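Local structure of CRISPR-associated endonuclease Cas9 (Campylobacter jejuni subsp. jejuni serotype O:2, 5X2H) at residues 626-631 / 757-762; 772-775 / 780-783; 788-793 / 798-803. The protein is an RNA-guided endonuclease of CRISPR immunity that uses a bound CRISPR RNA to target and cut invading DNA, one strand in each of two nuclease domains. All coordinates share one frame; numbering follows the deposited sequence.

Interaction 1: 626-631 / 757-762; sequences VSKPER and FVYYNA. With nucleotides of chain D; nucleotides of chain B.
At the seam between the RuvC-like nuclease part of Cas9 and its C-terminal PAM-interacting part, Tyr759 of strand 756-764 reaches across to the extended loop 626-631 and is held there by Val626 and Lys628. Its phenol hydroxyl takes part in two hydrogen bonds. OH donates to O of Val626 at 2.6 Å, lying in the carbonyl plane on a lone pair with a C=O...O angle of 139°, and it accepts N-H of Lys628 at an N to OH distance of 2.9 Å, a bent bond of 132°. By donating one hydrogen bond and accepting another, as tyrosine can, the buried hydroxyl is tied to the backbone on both sides of Ser627. Lys628 then lays its aliphatic stem across one face of the ring: with CG anti to the carbonyl carbon (chi1 -56°) and the chain extended beyond, CD stands 4.0 Å from the ring centroid, nearly along the ring normal, in a CH-pi contact, while CB approaches CZ to 3.7 Å. A long methylene chain suits this place, since it covers one face of the ring and carries its ammonium beyond it. The tyrosine belongs to an antiparallel sheet, in which Val758 turns to the sheet's other side and a classic beta bulge follows at Asn761 and Ala762, both facing Ile771. Further along the loop the side chains turn to nucleic acid. Glu630 OE2 accepts a hydrogen bond from the ribose O2' of C77 of chain B, the guide RNA, at 2.9 Å, while its OE1 is bonded to Ser743. Arg631 meets the phosphate of DG2 of chain D edge-on; NH2 donates a hydrogen bond to OP1 at 3.2 Å and a weak, bent one to OP2. The side chain of Val626 is about 7 Å from that of His558, a predicted magnesium ligand.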
loop_
_atom_site.group_PDB
_atom_site.type_symbol
_atom_site.label_atom_id
_atom_site.label_comp_id
_atom_site.label_asym_id
_atom_site.label_seq_id
_atom_site.Cartn_x
_atom_site.Cartn_y
_atom_site.Cartn_z
ATOM N N VAL A 626 0.493 28.486 11.638
ATOM C CA VAL A 626 0.749 27.151 11.114
ATOM C C VAL A 626 -0.399 26.721 10.214
ATOM O O VAL A 626 -1.574 26.783 10.601
ATOM C CB VAL A 626 0.962 26.165 12.271
ATOM C CG1 VAL A 626 1.239 24.771 11.738
ATOM C CG2 VAL A 626 2.102 26.643 13.161
ATOM N N SER A 627 -0.063 26.276 9.006
ATOM C CA SER A 627 -1.048 25.908 7.999
ATOM C C SER A 627 -1.301 24.408 8.030
ATOM O O SER A 627 -0.357 23.611 7.993
ATOM C CB SER A 627 -0.584 26.328 6.603
ATOM O OG SER A 627 -1.485 25.870 5.608
ATOM N N LYS A 628 -2.577 24.030 8.088
ATOM C CA LYS A 628 -3.016 22.651 7.987
ATOM C C LYS A 628 -4.146 22.565 6.971
ATOM O O LYS A 628 -5.055 23.404 6.983
ATOM C CB LYS A 628 -3.501 22.108 9.340
ATOM C CG LYS A 628 -2.490 22.208 10.467
ATOM C CD LYS A 628 -3.009 21.519 11.724
ATOM C CE LYS A 628 -2.028 21.657 12.878
ATOM N NZ LYS A 628 -2.398 20.797 14.034
ATOM N N PRO A 629 -4.119 21.579 6.083
ATOM C CA PRO A 629 -5.191 21.449 5.095
ATOM C C PRO A 629 -6.399 20.732 5.671
ATOM O O PRO A 629 -6.282 19.814 6.486
ATOM C CB PRO A 629 -4.540 20.617 3.984
ATOM C CG PRO A 629 -3.583 19.735 4.726
ATOM C CD PRO A 629 -3.066 20.565 5.892
ATOM N N GLU A 630 -7.578 21.163 5.233
ATOM C CA GLU A 630 -8.793 20.462 5.618
ATOM C C GLU A 630 -8.871 19.125 4.889
ATOM O O GLU A 630 -8.530 19.022 3.708
ATOM C CB GLU A 630 -10.025 21.320 5.328
ATOM C CG GLU A 630 -10.228 21.696 3.876
ATOM C CD GLU A 630 -11.452 22.575 3.682
ATOM O OE1 GLU A 630 -12.074 22.964 4.699
ATOM O OE2 GLU A 630 -11.792 22.877 2.517
ATOM N N ARG A 631 -9.297 18.092 5.613
ATOM C CA ARG A 631 -9.301 16.720 5.105
ATOM C C ARG A 631 -10.694 16.406 4.575
ATOM O O ARG A 631 -11.590 16.032 5.335
ATOM C CB ARG A 631 -8.895 15.741 6.201
ATOM C CG ARG A 631 -7.577 16.066 6.878
ATOM C CD ARG A 631 -6.795 14.799 7.190
ATOM N NE ARG A 631 -6.762 14.484 8.613
ATOM C CZ ARG A 631 -7.319 13.408 9.159
ATOM N NH1 ARG A 631 -7.958 12.526 8.401
ATOM N NH2 ARG A 631 -7.227 13.211 10.467
ATOM N N PHE A 757 -9.150 32.034 16.541
ATOM C CA PHE A 757 -8.954 31.096 15.442
ATOM C C PHE A 757 -8.452 29.772 16.001
ATOM O O PHE A 757 -7.431 29.733 16.695
ATOM C CB PHE A 757 -7.960 31.651 14.425
ATOM C CG PHE A 757 -8.489 32.800 13.617
ATOM C CD1 PHE A 757 -9.327 32.574 12.538
ATOM C CD2 PHE A 757 -8.137 34.106 13.927
ATOM C CE1 PHE A 757 -9.812 33.629 11.783
ATOM C CE2 PHE A 757 -8.619 35.164 13.178
ATOM C CZ PHE A 757 -9.455 34.924 12.102
ATOM N N VAL A 758 -9.169 28.690 15.703
ATOM C CA VAL A 758 -8.781 27.351 16.125
ATOM C C VAL A 758 -9.004 26.396 14.962
ATOM O O VAL A 758 -9.759 26.680 14.028
ATOM C CB VAL A 758 -9.573 26.869 17.363
ATOM C CG1 VAL A 758 -9.317 27.783 18.562
ATOM C CG2 VAL A 758 -11.059 26.793 17.041
ATOM N N TYR A 759 -8.331 25.251 15.024
ATOM C CA TYR A 759 -8.554 24.178 14.065
ATOM C C TYR A 759 -9.618 23.234 14.613
ATOM O O TYR A 759 -9.505 22.753 15.746
ATOM C CB TYR A 759 -7.261 23.415 13.778
ATOM C CG TYR A 759 -6.367 24.072 12.751
ATOM C CD1 TYR A 759 -6.736 24.126 11.412
ATOM C CD2 TYR A 759 -5.147 24.623 13.115
ATOM C CE1 TYR A 759 -5.917 24.722 10.468
ATOM C CE2 TYR A 759 -4.323 25.217 12.180
ATOM C CZ TYR A 759 -4.712 25.264 10.859
ATOM O OH TYR A 759 -3.892 25.858 9.928
ATOM N N TYR A 760 -10.653 22.987 13.817
ATOM C CA TYR A 760 -11.644 21.980 14.163
ATOM C C TYR A 760 -11.023 20.594 14.042
ATOM O O TYR A 760 -10.377 20.280 13.038
ATOM C CB TYR A 760 -12.865 22.114 13.249
ATOM C CG TYR A 760 -13.767 20.899 13.214
ATOM C CD1 TYR A 760 -14.810 20.754 14.119
ATOM C CD2 TYR A 760 -13.584 19.903 12.262
ATOM C CE1 TYR A 760 -15.638 19.647 14.083
ATOM C CE2 TYR A 760 -14.401 18.793 12.219
ATOM C CZ TYR A 760 -15.425 18.667 13.131
ATOM O OH TYR A 760 -16.238 17.559 13.085
ATOM N N ASN A 761 -11.206 19.765 15.069
ATOM C CA ASN A 761 -10.668 18.407 15.081
ATOM C C ASN A 761 -11.736 17.331 15.029
ATOM O O ASN A 761 -11.560 16.330 14.335
ATOM C CB ASN A 761 -9.802 18.180 16.326
ATOM C CG ASN A 761 -8.493 18.938 16.273
ATOM O OD1 ASN A 761 -8.029 19.332 15.204
ATOM N ND2 ASN A 761 -7.886 19.139 17.433
ATOM N N ALA A 762 -12.842 17.507 15.746
ATOM C CA ALA A 762 -13.875 16.485 15.783
ATOM C C ALA A 762 -15.165 17.090 16.310
ATOM O O ALA A 762 -15.161 18.097 17.024
ATOM C CB ALA A 762 -13.461 15.290 16.650
ATOM P P DG D 2 -8.070 10.529 12.322
ATOM O OP1 DG D 2 -8.448 10.323 10.906
ATOM O OP2 DG D 2 -7.471 11.812 12.749
ATOM O "O5'" DG D 2 -9.349 10.245 13.228
ATOM C "C5'" DG D 2 -10.155 9.116 12.958
ATOM C "C4'" DG D 2 -11.176 8.898 14.059
ATOM O "O4'" DG D 2 -10.554 8.261 15.207
ATOM C "C3'" DG D 2 -11.847 10.171 14.611
ATOM O "O3'" DG D 2 -13.203 9.894 14.834
ATOM C "C2'" DG D 2 -11.137 10.351 15.950
ATOM C "C1'" DG D 2 -11.068 8.895 16.350
ATOM N N9 DG D 2 -10.243 8.602 17.514
ATOM C C8 DG D 2 -9.199 9.340 18.015
ATOM N N7 DG D 2 -8.668 8.818 19.089
ATOM C C5 DG D 2 -9.422 7.672 19.318
ATOM C C6 DG D 2 -9.323 6.697 20.342
ATOM O O6 DG D 2 -8.520 6.650 21.284
ATOM N N1 DG D 2 -10.280 5.695 20.195
ATOM C C2 DG D 2 -11.217 5.645 19.191
ATOM N N2 DG D 2 -12.059 4.605 19.213
ATOM N N3 DG D 2 -11.321 6.550 18.232
ATOM C C4 DG D 2 -10.394 7.530 18.358
ATOM P P C B 77 -6.344 29.447 -0.534
ATOM O OP1 C B 77 -6.341 30.547 0.464
ATOM O OP2 C B 77 -5.049 28.973 -1.084
ATOM O "O5'" C B 77 -7.062 28.181 0.103
ATOM C "C5'" C B 77 -6.758 26.868 -0.340
ATOM C "C4'" C B 77 -7.744 25.886 0.229
ATOM O "O4'" C B 77 -9.080 26.260 -0.170
ATOM C "C3'" C B 77 -7.605 24.440 -0.218
ATOM O "O3'" C B 77 -6.634 23.758 0.557
ATOM C "C2'" C B 77 -9.014 23.881 -0.029
ATOM O "O2'" C B 77 -9.197 23.437 1.307
ATOM C "C1'" C B 77 -9.895 25.117 -0.246
ATOM N N1 C B 77 -10.626 25.131 -1.533
ATOM C C2 C B 77 -11.827 24.423 -1.611
ATOM O O2 C B 77 -12.213 23.784 -0.620
ATOM N N3 C B 77 -12.529 24.442 -2.765
ATOM C C4 C B 77 -12.079 25.147 -3.802
ATOM N N4 C B 77 -12.807 25.130 -4.921
ATOM C C5 C B 77 -10.861 25.887 -3.747
ATOM C C6 C B 77 -10.177 25.860 -2.597
ATOM P P A B 78 -5.644 22.672 -0.091
ATOM O OP1 A B 78 -4.615 22.375 0.939
ATOM O OP2 A B 78 -5.233 23.113 -1.449
ATOM O "O5'" A B 78 -6.549 21.375 -0.256
ATOM C "C5'" A B 78 -7.246 20.826 0.855
ATOM C "C4'" A B 78 -8.397 19.961 0.408
ATOM O "O4'" A B 78 -9.204 20.702 -0.551
ATOM C "C3'" A B 78 -8.002 18.662 -0.294
ATOM O "O3'" A B 78 -9.011 17.687 -0.040
ATOM C "C2'" A B 78 -8.067 19.058 -1.761
ATOM O "O2'" A B 78 -8.209 17.982 -2.662
ATOM C "C1'" A B 78 -9.290 19.966 -1.755
ATOM N N9 A B 78 -9.354 20.889 -2.888
ATOM C C8 A B 78 -8.314 21.513 -3.527
ATOM N N7 A B 78 -8.694 22.263 -4.530
ATOM C C5 A B 78 -10.072 22.114 -4.557
ATOM C C6 A B 78 -11.066 22.650 -5.392
ATOM N N6 A B 78 -10.809 23.486 -6.401
ATOM N N1 A B 78 -12.351 22.303 -5.149
ATOM C C2 A B 78 -12.609 21.467 -4.133
ATOM N N3 A B 78 -11.762 20.896 -3.280
ATOM C C4 A B 78 -10.496 21.263 -3.553
#

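Interaction 2: 772-775 / 780-783; sequences VSKH and ETLS
The connection from strand 769-773 to helix 784-789, within the PAM-interacting part, doubles back on itself where Lys774 meets Thr781 and Leu782. Only side chains close the gap, for the nearest CA atoms, those of Lys774 and Leu782, are 9.5 Å apart; a long residue is therefore needed to span it. The lysine leaves the backbone with CG anti to the N (chi1 -173°) and runs out almost straight until chi4, where a turn to -79° swings the ammonium aside. That bend carries NZ to within 3.3 Å of OG1 of Thr781, a weak hydrogen bond. The stronger partner of the ammonium is Asp776, with which it forms a salt bridge, and the carbonyl of Lys778 adds another weak bond, so the charge sits among oxygens of the same loop. Nearer the backbone the methylenes serve as an apolar surface: Leu782 CD1 packs 3.6 Å from CD of Lys774 and 3.8 Å from its CE, the lysine and leucine running alongside each other and pointing opposite ways. Next in the chain, Ser783 is the N-cap of helix 784-789: its side chain caps a backbone N at the start of the helix, and OE1 of Gln786 returns to its own N-H. Leu782 also leans on Ala793 and Val798, and Lys774 is joined by its backbone to Val798, where the neighbouring strand 799-804 is about to begin.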
loop_
_atom_site.group_PDB
_atom_site.type_symbol
_atom_site.label_atom_id
_atom_site.label_comp_id
_atom_site.label_asym_id
_atom_site.label_seq_id
_atom_site.Cartn_x
_atom_site.Cartn_y
_atom_site.Cartn_z
ATOM N N VAL A 772 -11.208 21.204 19.532
ATOM C CA VAL A 772 -10.442 22.162 18.747
ATOM C C VAL A 772 -9.032 22.244 19.315
ATOM O O VAL A 772 -8.769 21.851 20.453
ATOM C CB VAL A 772 -11.094 23.564 18.720
ATOM C CG1 VAL A 772 -12.540 23.484 18.248
ATOM C CG2 VAL A 772 -11.012 24.217 20.085
ATOM N N SER A 773 -8.117 22.771 18.504
ATOM C CA SER A 773 -6.715 22.842 18.886
ATOM C C SER A 773 -6.112 24.151 18.399
ATOM O O SER A 773 -6.624 24.793 17.478
ATOM C CB SER A 773 -5.923 21.651 18.331
ATOM O OG SER A 773 -6.039 21.589 16.923
ATOM N N LYS A 774 -5.015 24.540 19.039
ATOM C CA LYS A 774 -4.305 25.756 18.674
ATOM C C LYS A 774 -3.366 25.471 17.510
ATOM O O LYS A 774 -2.762 24.398 17.436
ATOM C CB LYS A 774 -3.529 26.294 19.876
ATOM C CG LYS A 774 -2.885 27.658 19.668
ATOM C CD LYS A 774 -2.523 28.286 21.005
ATOM C CE LYS A 774 -1.819 29.622 20.841
ATOM N NZ LYS A 774 -0.384 29.454 20.496
ATOM N N HIS A 775 -3.237 26.447 16.606
ATOM C CA HIS A 775 -2.553 26.211 15.335
ATOM C C HIS A 775 -1.130 25.706 15.550
ATOM O O HIS A 775 -0.714 24.716 14.939
ATOM C CB HIS A 775 -2.559 27.487 14.487
ATOM C CG HIS A 775 -1.633 28.553 14.984
ATOM N ND1 HIS A 775 -1.967 29.410 16.010
ATOM C CD2 HIS A 775 -0.380 28.897 14.601
ATOM C CE1 HIS A 775 -0.961 30.238 16.236
ATOM N NE2 HIS A 775 0.014 29.949 15.394
ATOM N N GLU A 780 3.235 28.139 25.679
ATOM C CA GLU A 780 3.877 29.229 26.406
ATOM C C GLU A 780 3.343 30.602 26.013
ATOM O O GLU A 780 3.370 31.525 26.833
ATOM C CB GLU A 780 5.393 29.178 26.197
ATOM C CG GLU A 780 6.082 27.939 26.773
ATOM C CD GLU A 780 5.922 26.692 25.905
ATOM O OE1 GLU A 780 5.229 26.760 24.868
ATOM O OE2 GLU A 780 6.492 25.641 26.267
ATOM N N THR A 781 2.863 30.767 24.780
ATOM C CA THR A 781 2.339 32.049 24.322
ATOM C C THR A 781 0.864 32.241 24.649
ATOM O O THR A 781 0.268 33.222 24.191
ATOM C CB THR A 781 2.543 32.200 22.811
ATOM O OG1 THR A 781 1.956 31.083 22.130
ATOM C CG2 THR A 781 4.020 32.279 22.476
ATOM N N LEU A 782 0.272 31.340 25.430
ATOM C CA LEU A 782 -1.164 31.365 25.679
ATOM C C LEU A 782 -1.586 32.681 26.319
ATOM O O LEU A 782 -1.124 33.032 27.410
ATOM C CB LEU A 782 -1.553 30.184 26.568
ATOM C CG LEU A 782 -2.619 29.223 26.038
ATOM C CD1 LEU A 782 -2.554 29.105 24.525
ATOM C CD2 LEU A 782 -2.451 27.858 26.680
ATOM N N SER A 783 -2.462 33.411 25.633
ATOM C CA SER A 783 -2.963 34.675 26.141
ATOM C C SER A 783 -4.071 34.438 27.164
ATOM O O SER A 783 -4.559 33.319 27.348
ATOM C CB SER A 783 -3.480 35.548 24.998
ATOM O OG SER A 783 -4.624 34.968 24.395
#

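Interaction 3: 788-793 / 798-803; sequences ILFKNA and VIAKSI. With nucleotides of chain C.
Val798, just before strand 799-804, lays its CG1 methyl over one face of the Phe790 ring. The methyl is anti to the backbone N (chi1 -172°), which aims it at the ring, and it stands 3.9 Å from the centroid, 24° off the normal, in a CH-pi contact. Leu789 CG lies against the opposite face, while Ala793 CB also touches the Val798 methyl, so a flat aromatic side chain fits between two branched aliphatic ones. Ile799 turns its own side chain away and contributes backbone instead: its carbonyl carbon is level with the ring edge, and its O is bridged by a water to N of Asn792, inside the type I turn from Phe790 to Ala793. Ala800 points back at the other segment. Its small CB comes as close as 3.4 Å to O of Leu789 and 3.6 Å to Phe790 CD1, a close fit that suits alanine's single methyl. Beyond Lys801, Ser802 has positive phi and forms a G1 beta bulge with Ile803, both facing Leu770. Its OG donates to N7 of DG3 of chain C at 2.7 Å, on the major-groove edge of that guanine. The turn grips the phosphate of the same nucleotide: Lys791 NZ reaches OP1 at 3.0 Å, and Asn792 ND2 gives a bent bond (133°) to OP2 at 2.9 Å. Charge and amide thus hold the DNA backbone while serine meets N7, an acceptor common to purines, probably as part of PAM recognition. Last, Ile803 CD1 meets Leu789 CD1 at 3.6 Å, the two side chains nearly perpendicular. The end of helix 784-789 is thereby pressed onto the sheet, with strand 799-804 at its margin, strand 769-773 beside it, and Val758 of strand 756-764 touching both Leu789 and Phe790.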
loop_
_atom_site.group_PDB
_atom_site.type_symbol
_atom_site.label_atom_id
_atom_site.label_comp_id
_atom_site.label_asym_id
_atom_site.label_seq_id
_atom_site.Cartn_x
_atom_site.Cartn_y
_atom_site.Cartn_z
ATOM N N ILE A 788 -8.944 30.966 28.607
ATOM C CA ILE A 788 -10.358 30.702 28.859
ATOM C C ILE A 788 -10.830 29.528 28.014
ATOM O O ILE A 788 -11.505 28.613 28.504
ATOM C CB ILE A 788 -11.194 31.962 28.580
ATOM C CG1 ILE A 788 -10.864 33.056 29.597
ATOM C CG2 ILE A 788 -12.682 31.626 28.576
ATOM C CD1 ILE A 788 -11.596 34.348 29.350
ATOM N N LEU A 789 -10.479 29.538 26.728
ATOM C CA LEU A 789 -10.892 28.472 25.827
ATOM C C LEU A 789 -10.082 27.202 26.057
ATOM O O LEU A 789 -10.645 26.101 26.081
ATOM C CB LEU A 789 -10.753 28.936 24.376
ATOM C CG LEU A 789 -11.173 27.916 23.319
ATOM C CD1 LEU A 789 -12.643 27.573 23.493
ATOM C CD2 LEU A 789 -10.896 28.436 21.910
ATOM N N PHE A 790 -8.769 27.332 26.222
ATOM C CA PHE A 790 -7.891 26.180 26.424
ATOM C C PHE A 790 -7.525 26.038 27.901
ATOM O O PHE A 790 -6.358 26.073 28.294
ATOM C CB PHE A 790 -6.645 26.307 25.556
ATOM C CG PHE A 790 -6.929 26.313 24.084
ATOM C CD1 PHE A 790 -7.168 25.129 23.407
ATOM C CD2 PHE A 790 -6.948 27.503 23.374
ATOM C CE1 PHE A 790 -7.428 25.133 22.049
ATOM C CE2 PHE A 790 -7.203 27.512 22.017
ATOM C CZ PHE A 790 -7.444 26.324 21.354
ATOM N N LYS A 791 -8.565 25.863 28.722
ATOM C CA LYS A 791 -8.398 25.793 30.168
ATOM C C LYS A 791 -7.590 24.580 30.617
ATOM O O LYS A 791 -7.046 24.593 31.727
ATOM C CB LYS A 791 -9.769 25.782 30.840
ATOM C CG LYS A 791 -10.847 25.100 30.006
ATOM C CD LYS A 791 -11.952 24.509 30.866
ATOM C CE LYS A 791 -12.601 25.555 31.755
ATOM N NZ LYS A 791 -13.631 24.941 32.640
ATOM N N ASN A 792 -7.495 23.540 29.789
ATOM C CA ASN A 792 -6.807 22.309 30.157
ATOM C C ASN A 792 -5.495 22.124 29.402
ATOM O O ASN A 792 -4.972 21.006 29.338
ATOM C CB ASN A 792 -7.722 21.106 29.926
ATOM C CG ASN A 792 -9.006 21.198 30.717
ATOM O OD1 ASN A 792 -9.001 21.596 31.881
ATOM N ND2 ASN A 792 -10.120 20.847 30.086
ATOM N N ALA A 793 -4.951 23.195 28.832
ATOM C CA ALA A 793 -3.726 23.086 28.058
ATOM C C ALA A 793 -2.525 22.861 28.968
ATOM O O ALA A 793 -2.507 23.275 30.129
ATOM C CB ALA A 793 -3.511 24.342 27.215
ATOM N N VAL A 798 -2.121 21.748 23.217
ATOM C CA VAL A 798 -3.091 22.808 23.461
ATOM C C VAL A 798 -4.376 22.443 22.732
ATOM O O VAL A 798 -4.600 22.858 21.588
ATOM C CB VAL A 798 -2.564 24.181 23.008
ATOM C CG1 VAL A 798 -3.510 25.286 23.465
ATOM C CG2 VAL A 798 -1.158 24.417 23.542
ATOM N N ILE A 799 -5.225 21.659 23.390
ATOM C CA ILE A 799 -6.448 21.139 22.795
ATOM C C ILE A 799 -7.597 21.387 23.759
ATOM O O ILE A 799 -7.465 21.161 24.967
ATOM C CB ILE A 799 -6.324 19.634 22.468
ATOM C CG1 ILE A 799 -5.163 19.382 21.499
ATOM C CG2 ILE A 799 -7.620 19.106 21.878
ATOM C CD1 ILE A 799 -4.889 17.900 21.242
ATOM N N ALA A 800 -8.720 21.858 23.228
ATOM C CA ALA A 800 -9.926 22.091 24.009
ATOM C C ALA A 800 -10.998 21.118 23.543
ATOM O O ALA A 800 -11.375 21.121 22.367
ATOM C CB ALA A 800 -10.401 23.537 23.868
ATOM N N LYS A 801 -11.485 20.290 24.463
ATOM C CA LYS A 801 -12.463 19.259 24.158
ATOM C C LYS A 801 -13.806 19.597 24.790
ATOM O O LYS A 801 -13.874 20.285 25.812
ATOM C CB LYS A 801 -11.996 17.888 24.660
ATOM C CG LYS A 801 -10.545 17.571 24.352
ATOM C CD LYS A 801 -10.192 16.160 24.788
ATOM C CE LYS A 801 -8.761 15.810 24.411
ATOM N NZ LYS A 801 -8.477 14.359 24.585
ATOM N N SER A 802 -14.876 19.101 24.165
ATOM C CA SER A 802 -16.236 19.208 24.699
ATOM C C SER A 802 -16.697 20.662 24.793
ATOM O O SER A 802 -17.228 21.101 25.817
ATOM C CB SER A 802 -16.352 18.519 26.064
ATOM O OG SER A 802 -16.101 17.131 25.976
ATOM N N ILE A 803 -16.505 21.411 23.710
ATOM C CA ILE A 803 -16.989 22.784 23.609
ATOM C C ILE A 803 -18.352 22.765 22.931
ATOM O O ILE A 803 -18.461 22.407 21.751
ATOM C CB ILE A 803 -16.010 23.672 22.831
ATOM C CG1 ILE A 803 -14.640 23.663 23.492
ATOM C CG2 ILE A 803 -16.531 25.102 22.743
ATOM C CD1 ILE A 803 -13.593 24.263 22.619
ATOM P P DG C 3 -13.732 21.291 31.163
ATOM O OP1 DG C 3 -13.180 21.959 32.365
ATOM O OP2 DG C 3 -12.983 21.308 29.884
ATOM O "O5'" DG C 3 -14.025 19.758 31.503
ATOM C "C5'" DG C 3 -14.589 19.408 32.752
ATOM C "C4'" DG C 3 -14.308 17.955 33.075
ATOM O "O4'" DG C 3 -15.261 17.108 32.382
ATOM C "C3'" DG C 3 -12.920 17.457 32.668
ATOM O "O3'" DG C 3 -12.394 16.626 33.695
ATOM C "C2'" DG C 3 -13.194 16.671 31.384
ATOM C "C1'" DG C 3 -14.574 16.104 31.669
ATOM N N9 DG C 3 -15.348 15.793 30.469
ATOM C C8 DG C 3 -15.512 16.584 29.358
ATOM N N7 DG C 3 -16.279 16.049 28.451
ATOM C C5 DG C 3 -16.649 14.826 28.996
ATOM C C6 DG C 3 -17.477 13.807 28.471
ATOM O O6 DG C 3 -18.064 13.778 27.380
ATOM N N1 DG C 3 -17.593 12.734 29.354
ATOM C C2 DG C 3 -16.986 12.661 30.587
ATOM N N2 DG C 3 -17.215 11.548 31.301
ATOM N N3 DG C 3 -16.210 13.608 31.085
ATOM C C4 DG C 3 -16.087 14.657 30.238
ATOM P P DT C 2 -19.230 24.969 27.489
ATOM O OP1 DT C 2 -18.457 26.141 27.956
ATOM O OP2 DT C 2 -19.165 24.560 26.066
ATOM O "O5'" DT C 2 -18.817 23.711 28.380
ATOM C "C5'" DT C 2 -17.504 23.188 28.304
ATOM C "C4'" DT C 2 -17.092 22.601 29.637
ATOM O "O4'" DT C 2 -18.087 21.637 30.067
ATOM C "C3'" DT C 2 -15.777 21.844 29.628
ATOM O "O3'" DT C 2 -15.186 21.916 30.909
ATOM C "C2'" DT C 2 -16.226 20.426 29.296
ATOM C "C1'" DT C 2 -17.527 20.339 30.083
ATOM N N1 DT C 2 -18.525 19.397 29.502
ATOM C C2 DT C 2 -18.688 18.150 30.065
ATOM O O2 DT C 2 -18.044 17.757 31.021
ATOM N N3 DT C 2 -19.634 17.370 29.461
ATOM C C4 DT C 2 -20.421 17.705 28.374
ATOM O O4 DT C 2 -21.250 16.935 27.904
ATOM C C5 DT C 2 -20.202 19.027 27.835
ATOM C C7 DT C 2 -20.997 19.503 26.653
ATOM C C6 DT C 2 -19.277 19.800 28.421
HETATM O O HOH W 1 -7.956 22.901 27.049
#

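How the interactions relate
Along the chain the three interactions come in series, and all reach one antiparallel sheet of the PAM-interacting part, in which strands 756-764, 769-773 and 799-804 lie side by side. Centres of interactions 2 and 3 are about 9 Å apart, those of 1 and 2 about 13 Å, and those of 1 and 3 about 15 Å. Backbone pairing links them: Tyr759 N with Ser773 O, and Val772 O with Ala800 N. Interaction 1 ties this sheet to the nuclease part. Interaction 3 sets the turn with Lys791 and Asn792, and Ser802, against the DNA, and interaction 2 packs the preceding loop beside it, its nearest atom about 10 Å from the nucleic acid.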